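Local coordinates for hemin degrading factor (Pseudomonas aeruginosa, PDB 4MGF), which binds heme and probably takes part in the handling or breakdown of heme acquired by the bacterium as a source of iron, at residues A[211-216]-A[314-319]; A[241-246]-A[308-313]; A[246-251]-A[321-326]; A[261-266]-A[274-279]. One frame throughout, in Å; residues are numbered along the deposited sequence.

Contact 1 (A[211-216]-A[314-319]); sequences LKDTHH and PSTDGI
Thr316 lays its methyl CG2 against the aliphatic part of Lys212, 3.7 Å from Lys212 CB, and the two side chains cross at about a right angle. The lysine chain bends at chi2 (-42°), which brings Lys212 CD to 3.8 Å from Thr316 CG2; lysine suits this exposed spot because its carbons can pack while its amine stays at the surface. The backbones join next to this pair: Thr316 N donates to Lys212 O at 2.7 Å, a nearly straight bond with the donor only slightly tilted from the carbonyl plane. Ser315 CA adds a CA-H...O contact to that oxygen. Nearer the start of both segments, Pro314 CB lies 3.6 Å from Leu211 O, while the buried Leu211 also packs on Phe217 and Leu220 of the following helix. The 314-319 loop contains a type I beta turn from Ser315 to Gly318, reinforced by an ST turn in which Ser315 OG accepts from Asp317 N at 3.0 Å. Ser315 OG in turn donates to Gly318 O at 2.8 Å, on a lone pair in the carbonyl plane, and the two bonds fix its rotation. Glycine suits position 318 because its backbone has a positive phi (120°). The loop 211-216 carries Thr214 and His215, the latter an axial ligand of the heme iron, and Asp317 OD2 reaches out to a salt bridge with Arg340, another heme-binding residue.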
# COMPACT_ATOMS: atom_id res chain seq x y z
N LEU A 211 25.76 -2.33 0.92
CA LEU A 211 24.57 -1.97 0.14
C LEU A 211 24.79 -0.80 -0.82
O LEU A 211 25.25 0.26 -0.42
CB LEU A 211 23.41 -1.64 1.08
CG LEU A 211 22.31 -2.68 1.31
CD1 LEU A 211 22.74 -4.09 0.93
CD2 LEU A 211 21.83 -2.64 2.77
N LYS A 212 24.44 -0.99 -2.09
CA LYS A 212 24.66 0.06 -3.10
C LYS A 212 23.36 0.71 -3.57
O LYS A 212 23.30 1.90 -3.89
CB LYS A 212 25.44 -0.48 -4.30
CG LYS A 212 26.92 -0.61 -4.06
CD LYS A 212 27.46 0.61 -3.30
CE LYS A 212 28.97 0.75 -3.47
NZ LYS A 212 29.62 1.49 -2.35
N ASP A 213 22.31 -0.09 -3.62
CA ASP A 213 21.01 0.42 -3.99
C ASP A 213 20.07 -0.05 -2.92
O ASP A 213 20.11 -1.22 -2.52
CB ASP A 213 20.59 -0.14 -5.35
CG ASP A 213 21.60 0.19 -6.45
OD1 ASP A 213 22.08 1.34 -6.48
OD2 ASP A 213 21.91 -0.70 -7.26
N THR A 214 19.21 0.84 -2.44
CA THR A 214 18.20 0.46 -1.46
C THR A 214 17.33 -0.69 -2.00
O THR A 214 16.66 -1.38 -1.23
CB THR A 214 17.35 1.67 -0.97
OG1 THR A 214 16.59 2.21 -2.05
CG2 THR A 214 18.26 2.75 -0.40
N HIS A 215 17.39 -0.91 -3.31
CA HIS A 215 16.78 -2.07 -3.95
C HIS A 215 17.35 -3.37 -3.42
O HIS A 215 16.61 -4.29 -3.07
CB HIS A 215 17.03 -2.06 -5.46
CG HIS A 215 16.68 -0.77 -6.13
ND1 HIS A 215 17.40 -0.28 -7.21
CD2 HIS A 215 15.70 0.13 -5.89
CE1 HIS A 215 16.87 0.87 -7.60
NE2 HIS A 215 15.83 1.14 -6.82
N HIS A 216 18.67 -3.45 -3.36
CA HIS A 216 19.39 -4.68 -3.01
C HIS A 216 19.22 -5.11 -1.55
O HIS A 216 19.91 -6.02 -1.08
CB HIS A 216 20.88 -4.52 -3.32
CG HIS A 216 21.17 -3.95 -4.67
ND1 HIS A 216 20.23 -3.89 -5.68
CD2 HIS A 216 22.30 -3.40 -5.18
CE1 HIS A 216 20.76 -3.34 -6.75
NE2 HIS A 216 22.02 -3.02 -6.47
N PRO A 314 23.24 2.38 3.56
CA PRO A 314 24.22 2.89 2.60
C PRO A 314 23.70 2.75 1.17
O PRO A 314 22.88 1.87 0.91
CB PRO A 314 25.42 1.94 2.76
CG PRO A 314 25.26 1.34 4.10
CD PRO A 314 23.78 1.27 4.37
N SER A 315 24.17 3.61 0.26
CA SER A 315 23.76 3.56 -1.13
C SER A 315 24.67 4.45 -1.97
O SER A 315 25.33 5.36 -1.45
CB SER A 315 22.32 4.04 -1.29
OG SER A 315 22.27 5.41 -1.67
N THR A 316 24.67 4.20 -3.28
CA THR A 316 25.48 4.97 -4.22
C THR A 316 25.13 6.46 -4.23
O THR A 316 25.92 7.27 -4.72
CB THR A 316 25.36 4.41 -5.66
OG1 THR A 316 24.01 4.56 -6.12
CG2 THR A 316 25.73 2.93 -5.69
N ASP A 317 23.97 6.82 -3.69
CA ASP A 317 23.59 8.22 -3.50
C ASP A 317 23.91 8.69 -2.08
O ASP A 317 23.75 9.86 -1.75
CB ASP A 317 22.09 8.44 -3.73
CG ASP A 317 21.62 8.02 -5.11
OD1 ASP A 317 22.46 7.91 -6.04
OD2 ASP A 317 20.40 7.81 -5.28
N GLY A 318 24.33 7.76 -1.23
CA GLY A 318 24.67 8.10 0.15
C GLY A 318 23.82 7.33 1.15
O GLY A 318 23.00 6.50 0.78
N ILE A 319 24.04 7.60 2.43
CA ILE A 319 23.20 7.01 3.45
C ILE A 319 21.77 7.56 3.31
O ILE A 319 21.57 8.76 3.15
CB ILE A 319 23.74 7.25 4.87
CG1 ILE A 319 25.05 6.48 5.06
CG2 ILE A 319 22.71 6.84 5.91
CD1 ILE A 319 25.62 6.54 6.46

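Contact 2 (A[241-246]-A[308-313]); sequences ERLDNG and LWRVRK
Glu241 and Arg310 carry the charged part of this antiparallel strand pair, their side chains running side by side. Arg310 NE and NH2 both donate to Glu241 OE2, NH2 at 2.9 Å from above the carboxylate plane, and Arg312 NH2 reaches the same oxygen at 2.9 Å. Three donors on one oxygen probably keep the glutamate ionised; Arg312 has a second acidic partner, Glu355, reached through NE, and Arg310 NH1 binds Phe357 O. In backbone terms, Glu241 and Arg310 form a hydrogen-bonded pair, and Leu243 N donates to Leu308 O at 2.8 Å. The aromatic contact lies on the other face: Arg242 CB sits 4.0 Å above the centroid of the six-membered ring of Trp309, almost on the ring normal. Chi1 of Arg242 (-169°) sends CG away from its own backbone N, and the extended chain carries the polar end past the indole. One water then gathers Arg242 NE, Leu243 O, Asn245 OD1 and Leu308 N. Apolar Leu243 CD2 covers a face of the Arg310 guanidinium, 3.7 Å from NH1. Strand 240-243 is the outermost of its sheet, with strand 320-326 on the far flank of 307-313; helix 228-235 packs against Trp309 and Val311.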
# COMPACT_ATOMS: atom_id res chain seq x y z
N GLU A 241 17.65 1.26 14.98
CA GLU A 241 17.28 1.34 16.39
C GLU A 241 15.78 1.51 16.58
O GLU A 241 15.12 2.27 15.86
CB GLU A 241 18.06 2.43 17.14
CG GLU A 241 18.25 3.73 16.38
CD GLU A 241 19.22 4.68 17.10
OE1 GLU A 241 19.75 4.30 18.17
OE2 GLU A 241 19.45 5.80 16.59
N ARG A 242 15.26 0.76 17.55
CA ARG A 242 13.86 0.81 17.87
C ARG A 242 13.50 2.11 18.59
O ARG A 242 14.25 2.59 19.46
CB ARG A 242 13.48 -0.41 18.71
CG ARG A 242 11.98 -0.61 18.89
CD ARG A 242 11.68 -2.07 19.10
NE ARG A 242 10.33 -2.31 19.60
CZ ARG A 242 9.89 -3.50 19.99
NH1 ARG A 242 10.71 -4.54 19.95
NH2 ARG A 242 8.65 -3.64 20.43
N LEU A 243 12.36 2.67 18.20
CA LEU A 243 11.85 3.92 18.73
C LEU A 243 10.56 3.67 19.49
O LEU A 243 9.92 2.61 19.34
CB LEU A 243 11.56 4.89 17.58
CG LEU A 243 12.68 5.12 16.57
CD1 LEU A 243 12.14 5.79 15.30
CD2 LEU A 243 13.82 5.95 17.19
N ASP A 244 10.17 4.63 20.32
CA ASP A 244 8.92 4.49 21.02
C ASP A 244 7.83 4.59 19.95
O ASP A 244 7.88 5.48 19.11
CB ASP A 244 8.78 5.57 22.08
CG ASP A 244 7.60 5.33 23.01
OD1 ASP A 244 7.79 4.68 24.07
OD2 ASP A 244 6.49 5.78 22.67
N ASN A 245 6.88 3.66 19.97
CA ASN A 245 5.81 3.63 18.96
C ASN A 245 5.10 4.98 18.78
O ASN A 245 4.73 5.34 17.66
CB ASN A 245 4.78 2.54 19.27
CG ASN A 245 5.33 1.13 19.05
OD1 ASN A 245 6.32 0.94 18.37
ND2 ASN A 245 4.66 0.13 19.62
N GLY A 246 4.93 5.72 19.87
CA GLY A 246 4.21 6.98 19.84
C GLY A 246 4.87 8.06 19.01
O GLY A 246 4.22 8.99 18.57
N LEU A 308 8.55 0.14 15.88
CA LEU A 308 8.90 1.27 15.05
C LEU A 308 10.42 1.43 15.04
O LEU A 308 11.06 1.37 16.09
CB LEU A 308 8.24 2.53 15.59
CG LEU A 308 8.53 3.83 14.86
CD1 LEU A 308 7.95 3.78 13.44
CD2 LEU A 308 7.97 5.03 15.64
N TRP A 309 11.00 1.65 13.86
CA TRP A 309 12.46 1.64 13.74
C TRP A 309 12.96 2.82 12.95
O TRP A 309 12.35 3.23 11.97
CB TRP A 309 12.93 0.37 13.05
CG TRP A 309 12.77 -0.88 13.86
CD1 TRP A 309 11.63 -1.60 14.02
CD2 TRP A 309 13.79 -1.56 14.59
NE1 TRP A 309 11.88 -2.70 14.82
CE2 TRP A 309 13.20 -2.69 15.18
CE3 TRP A 309 15.16 -1.31 14.82
CZ2 TRP A 309 13.92 -3.58 15.97
CZ3 TRP A 309 15.88 -2.19 15.61
CH2 TRP A 309 15.26 -3.31 16.18
N ARG A 310 14.08 3.39 13.39
CA ARG A 310 14.83 4.31 12.56
C ARG A 310 15.83 3.44 11.81
O ARG A 310 16.54 2.66 12.43
CB ARG A 310 15.56 5.34 13.43
CG ARG A 310 16.48 6.27 12.65
CD ARG A 310 16.89 7.54 13.45
NE ARG A 310 17.30 7.26 14.82
CZ ARG A 310 16.77 7.85 15.90
NH1 ARG A 310 15.81 8.77 15.78
NH2 ARG A 310 17.21 7.52 17.11
N VAL A 311 15.87 3.55 10.48
CA VAL A 311 16.73 2.70 9.67
C VAL A 311 17.68 3.54 8.82
O VAL A 311 17.29 4.56 8.28
CB VAL A 311 15.92 1.77 8.74
CG1 VAL A 311 16.84 0.80 8.02
CG2 VAL A 311 14.88 1.00 9.54
N ARG A 312 18.93 3.09 8.71
CA ARG A 312 19.94 3.74 7.87
C ARG A 312 20.58 2.72 6.90
O ARG A 312 21.11 1.70 7.33
CB ARG A 312 21.03 4.36 8.76
CG ARG A 312 20.51 5.35 9.80
CD ARG A 312 21.64 5.91 10.66
NE ARG A 312 21.10 6.57 11.85
CZ ARG A 312 21.05 6.02 13.06
NH1 ARG A 312 21.54 4.81 13.27
NH2 ARG A 312 20.53 6.71 14.07
N LYS A 313 20.51 3.01 5.60
CA LYS A 313 21.03 2.11 4.57
C LYS A 313 21.99 2.85 3.64
O LYS A 313 21.60 3.83 3.01
CB LYS A 313 19.89 1.55 3.71
CG LYS A 313 18.81 0.81 4.47
CD LYS A 313 17.89 0.07 3.49
CE LYS A 313 16.60 -0.37 4.17
NZ LYS A 313 15.77 0.78 4.66
O HOH W 1 8.99 0.13 18.73

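Contact 3 (A[246-251]-A[321-326]); sequences GDLAKL and TSWEAF
Trp323 projects from its strand like a plug into the first turn of helix 247-258, in the helix-on-sheet layering of the second HemS/ChuX-type half of the protein. The helix segment runs at 136° to the strand, with their axes 10.6 Å apart, a separation bridged by the broad indole. Leu251 supplies the main bump: its CD2 lies over one face of the indole, 3.7 Å from the centroid of the six-membered ring, a CH-pi contact. Chi1 of 177° swings Leu251 CG away from the backbone N and out toward the sheet, and leucine and tryptophan meet from opposite directions. The far rim of the ring is wedged into the start of the helix, where Leu248 CA and Asp247 O face the ring's edge, close to level with it, and Asp247 CB comes within 4.0 Å of Trp323 CH2. Beside this plug the short methyl of Ala325 makes a shallow seat for Leu248, whose CD2 lies 4.2 Å from Ala325 CB; Leu248 also leans on Leu308 and Ile305. Trp323 is held by its polar end as well, since NE1 donates to Ala354 O, and Phe357 meets the ring edge-to-face. On the other side of the strand, Glu324 pairs with the heme-binding residues Lys313 and Arg228. At the helix start, Asp247 O accepts the helical bond from Leu251 N at 3.0 Å and also touches the rim of the indole, 3.3 Å from Trp323 CZ3.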
# COMPACT_ATOMS: atom_id res chain seq x y z
N GLY A 246 4.93 5.72 19.87
CA GLY A 246 4.21 6.98 19.84
C GLY A 246 4.87 8.06 19.01
O GLY A 246 4.22 8.99 18.57
N ASP A 247 6.17 7.92 18.79
CA ASP A 247 6.96 8.97 18.14
C ASP A 247 6.65 9.20 16.66
O ASP A 247 7.04 10.23 16.10
CB ASP A 247 8.46 8.67 18.30
CG ASP A 247 8.98 8.94 19.72
OD1 ASP A 247 8.25 8.69 20.71
OD2 ASP A 247 10.13 9.40 19.86
N LEU A 248 5.98 8.24 16.01
CA LEU A 248 5.72 8.38 14.57
C LEU A 248 4.78 9.55 14.28
O LEU A 248 5.04 10.38 13.39
CB LEU A 248 5.15 7.06 14.01
CG LEU A 248 4.58 7.08 12.59
CD1 LEU A 248 5.59 7.61 11.58
CD2 LEU A 248 4.10 5.69 12.18
N ALA A 249 3.70 9.64 15.04
CA ALA A 249 2.75 10.75 14.92
C ALA A 249 3.44 12.09 15.17
O ALA A 249 3.20 13.07 14.46
CB ALA A 249 1.60 10.55 15.89
N LYS A 250 4.33 12.11 16.17
CA LYS A 250 5.05 13.33 16.55
C LYS A 250 5.96 13.81 15.43
O LYS A 250 6.13 15.02 15.24
CB LYS A 250 5.88 13.09 17.81
CG LYS A 250 5.09 12.62 19.02
CD LYS A 250 5.90 12.80 20.29
CE LYS A 250 5.21 12.16 21.48
NZ LYS A 250 4.91 10.73 21.16
N LEU A 251 6.53 12.85 14.69
CA LEU A 251 7.33 13.11 13.49
C LEU A 251 6.53 13.77 12.36
O LEU A 251 7.01 14.73 11.73
CB LEU A 251 7.94 11.79 12.99
CG LEU A 251 8.75 11.85 11.70
CD1 LEU A 251 10.11 12.44 11.92
CD2 LEU A 251 8.91 10.48 11.10
N THR A 321 18.05 7.60 5.17
CA THR A 321 17.42 7.40 6.47
C THR A 321 15.91 7.25 6.33
O THR A 321 15.27 7.99 5.58
CB THR A 321 17.70 8.59 7.40
OG1 THR A 321 19.11 8.89 7.39
CG2 THR A 321 17.27 8.29 8.82
N SER A 322 15.33 6.32 7.09
CA SER A 322 13.89 6.13 7.07
C SER A 322 13.32 5.68 8.41
O SER A 322 14.04 5.12 9.24
CB SER A 322 13.52 5.10 5.99
OG SER A 322 14.07 3.84 6.29
N TRP A 323 12.03 5.91 8.61
CA TRP A 323 11.32 5.31 9.72
C TRP A 323 10.43 4.19 9.20
O TRP A 323 9.75 4.36 8.17
CB TRP A 323 10.48 6.36 10.47
CG TRP A 323 11.28 7.22 11.39
CD1 TRP A 323 12.61 7.54 11.29
CD2 TRP A 323 10.80 7.87 12.58
NE1 TRP A 323 12.98 8.36 12.34
CE2 TRP A 323 11.89 8.57 13.15
CE3 TRP A 323 9.56 7.93 13.22
CZ2 TRP A 323 11.78 9.32 14.33
CZ3 TRP A 323 9.44 8.68 14.39
CH2 TRP A 323 10.55 9.37 14.93
N GLU A 324 10.44 3.05 9.88
CA GLU A 324 9.67 1.89 9.46
C GLU A 324 8.82 1.35 10.60
O GLU A 324 9.34 0.96 11.64
CB GLU A 324 10.61 0.79 8.93
CG GLU A 324 11.47 1.25 7.78
CD GLU A 324 12.31 0.13 7.16
OE1 GLU A 324 12.11 -1.05 7.50
OE2 GLU A 324 13.19 0.45 6.34
N ALA A 325 7.50 1.31 10.38
CA ALA A 325 6.54 0.79 11.36
C ALA A 325 6.02 -0.59 10.95
O ALA A 325 5.67 -0.80 9.78
CB ALA A 325 5.38 1.75 11.51
N PHE A 326 5.94 -1.51 11.90
CA PHE A 326 5.57 -2.89 11.62
C PHE A 326 4.46 -3.36 12.55
O PHE A 326 4.38 -2.91 13.69
CB PHE A 326 6.76 -3.83 11.86
CG PHE A 326 7.97 -3.51 11.04
CD1 PHE A 326 8.91 -2.61 11.48
CD2 PHE A 326 8.17 -4.13 9.82
CE1 PHE A 326 10.02 -2.32 10.73
CE2 PHE A 326 9.28 -3.86 9.07
CZ PHE A 326 10.21 -2.95 9.52

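Contact 4 (A[261-266]-A[274-279]); sequences PIMVFV and IHTGPV
Ile274 sets its terminal methyl CD1 over one face of the Phe265 ring, 3.5 Å from the centroid and offset toward the rim, as the two side chains run side by side. Packing is tight, with Ile274 CD1 only 3.3 Å from Phe265 CD2. The isoleucine's second branch is used too: its CG2 meets Met263 CE at 3.7 Å, where the methionine chain bends at chi3 (65°) to bring the methyl round. Flexible methionine thus fills the space between the branched isoleucine and Thr276, whose OG1 lies beside Met263 CG. On the opposite face, Ile262 CD1 touches Val279 CG1, and Val264 CG2 approaches the edge of the His275 ring, which stacks on Phe296. Four backbone bonds stitch the strands. Val264 and His275 exchange both of theirs, Val264 N to His275 O at 2.9 Å, and Ile262 and Gly277 do likewise; there Ile262 N meets Gly277 O from above the carbonyl plane. Gly277 takes a positive phi (143°), well suited to glycine, next to Pro278, which has no N-H to donate. At the polar edge His275 ND1 is hydrogen-bonded to Arg92 NE, while NE2 makes weak bonds to Gly277 O and Pro278 O. This is a beta hairpin of strands 262-268 and 271-277, and the face bearing Phe265 and Met263 lies near the heme-binding residues, with the side chain of Phe265 about 4 Å from that of Arg118.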
# COMPACT_ATOMS: atom_id res chain seq x y z
N PRO A 261 9.20 18.50 3.03
CA PRO A 261 8.69 17.56 2.03
C PRO A 261 9.19 16.15 2.32
O PRO A 261 10.41 15.92 2.38
CB PRO A 261 9.29 18.07 0.72
CG PRO A 261 10.58 18.71 1.14
CD PRO A 261 10.25 19.37 2.47
N ILE A 262 8.26 15.21 2.49
CA ILE A 262 8.62 13.85 2.86
C ILE A 262 8.07 12.83 1.86
O ILE A 262 7.41 13.19 0.89
CB ILE A 262 8.12 13.51 4.28
CG1 ILE A 262 6.62 13.79 4.39
CG2 ILE A 262 8.88 14.32 5.32
CD1 ILE A 262 5.94 13.01 5.51
N MET A 263 8.38 11.56 2.10
CA MET A 263 7.83 10.47 1.31
C MET A 263 7.13 9.48 2.24
O MET A 263 7.71 9.04 3.22
CB MET A 263 8.92 9.78 0.48
CG MET A 263 9.52 10.67 -0.61
SD MET A 263 10.71 9.85 -1.69
CE MET A 263 9.68 8.65 -2.51
N VAL A 264 5.87 9.17 1.95
CA VAL A 264 5.11 8.24 2.78
C VAL A 264 4.77 7.02 1.93
O VAL A 264 4.08 7.16 0.91
CB VAL A 264 3.81 8.88 3.30
CG1 VAL A 264 3.08 7.91 4.23
CG2 VAL A 264 4.12 10.16 4.04
N PHE A 265 5.27 5.85 2.34
CA PHE A 265 5.11 4.60 1.60
C PHE A 265 4.11 3.71 2.33
O PHE A 265 4.31 3.36 3.49
CB PHE A 265 6.43 3.81 1.54
CG PHE A 265 7.41 4.26 0.47
CD1 PHE A 265 8.00 5.52 0.51
CD2 PHE A 265 7.83 3.37 -0.51
CE1 PHE A 265 8.94 5.90 -0.46
CE2 PHE A 265 8.77 3.74 -1.48
CZ PHE A 265 9.32 5.02 -1.45
N VAL A 266 3.05 3.32 1.65
CA VAL A 266 2.07 2.40 2.22
C VAL A 266 1.76 1.33 1.18
O VAL A 266 1.50 1.62 0.00
CB VAL A 266 0.75 3.11 2.61
CG1 VAL A 266 -0.35 2.08 2.91
CG2 VAL A 266 0.97 4.04 3.81
N ILE A 274 2.82 5.71 -2.98
CA ILE A 274 3.73 6.72 -2.45
C ILE A 274 3.18 8.12 -2.53
O ILE A 274 2.71 8.55 -3.57
CB ILE A 274 5.04 6.84 -3.28
CG1 ILE A 274 5.50 5.49 -3.82
CG2 ILE A 274 6.13 7.52 -2.45
CD1 ILE A 274 5.77 4.53 -2.76
N HIS A 275 3.31 8.85 -1.42
CA HIS A 275 3.10 10.29 -1.42
C HIS A 275 4.45 10.98 -1.29
O HIS A 275 5.23 10.64 -0.41
CB HIS A 275 2.21 10.72 -0.26
CG HIS A 275 2.26 12.19 0.01
ND1 HIS A 275 1.64 13.12 -0.81
CD2 HIS A 275 2.89 12.91 0.97
CE1 HIS A 275 1.88 14.34 -0.35
NE2 HIS A 275 2.64 14.24 0.73
N THR A 276 4.72 11.94 -2.18
CA THR A 276 5.92 12.78 -2.07
C THR A 276 5.50 14.24 -1.92
O THR A 276 4.78 14.78 -2.76
CB THR A 276 6.82 12.65 -3.32
OG1 THR A 276 7.34 11.33 -3.41
CG2 THR A 276 7.97 13.63 -3.25
N GLY A 277 5.95 14.87 -0.84
CA GLY A 277 5.63 16.25 -0.57
C GLY A 277 5.40 16.53 0.90
O GLY A 277 5.48 15.61 1.74
N PRO A 278 5.09 17.79 1.24
CA PRO A 278 4.87 18.15 2.64
C PRO A 278 3.56 17.59 3.12
O PRO A 278 2.77 17.16 2.29
CB PRO A 278 4.78 19.69 2.61
CG PRO A 278 5.14 20.10 1.19
CD PRO A 278 4.81 18.92 0.34
N VAL A 279 3.32 17.58 4.42
CA VAL A 279 1.98 17.32 4.93
C VAL A 279 1.53 18.51 5.78
O VAL A 279 2.36 19.17 6.41
CB VAL A 279 1.92 16.01 5.72
CG1 VAL A 279 2.19 14.82 4.78
CG2 VAL A 279 2.91 16.04 6.87

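From the N terminus, the chain first passes 211-216, where contact 1 will close its loop only at 314-319, joining the heme-ligand loop to a turn between two strands. Contact 2 (241-246 with 308-313) and contact 4 (261-266 with 274-279) are nested inside that loop. Contact 3 starts within it, at 246-251, but ends beyond it at 321-326, so contacts 1 and 3 cross, as do contacts 2 and 3, which share Gly246. Contact 4, a local hairpin, nests within all the others. Contacts 2, 3 and 4 all reach one antiparallel sheet: contact 2 pairs its edge strand, contact 3 lays a helix on it, and contact 4 lies further across it.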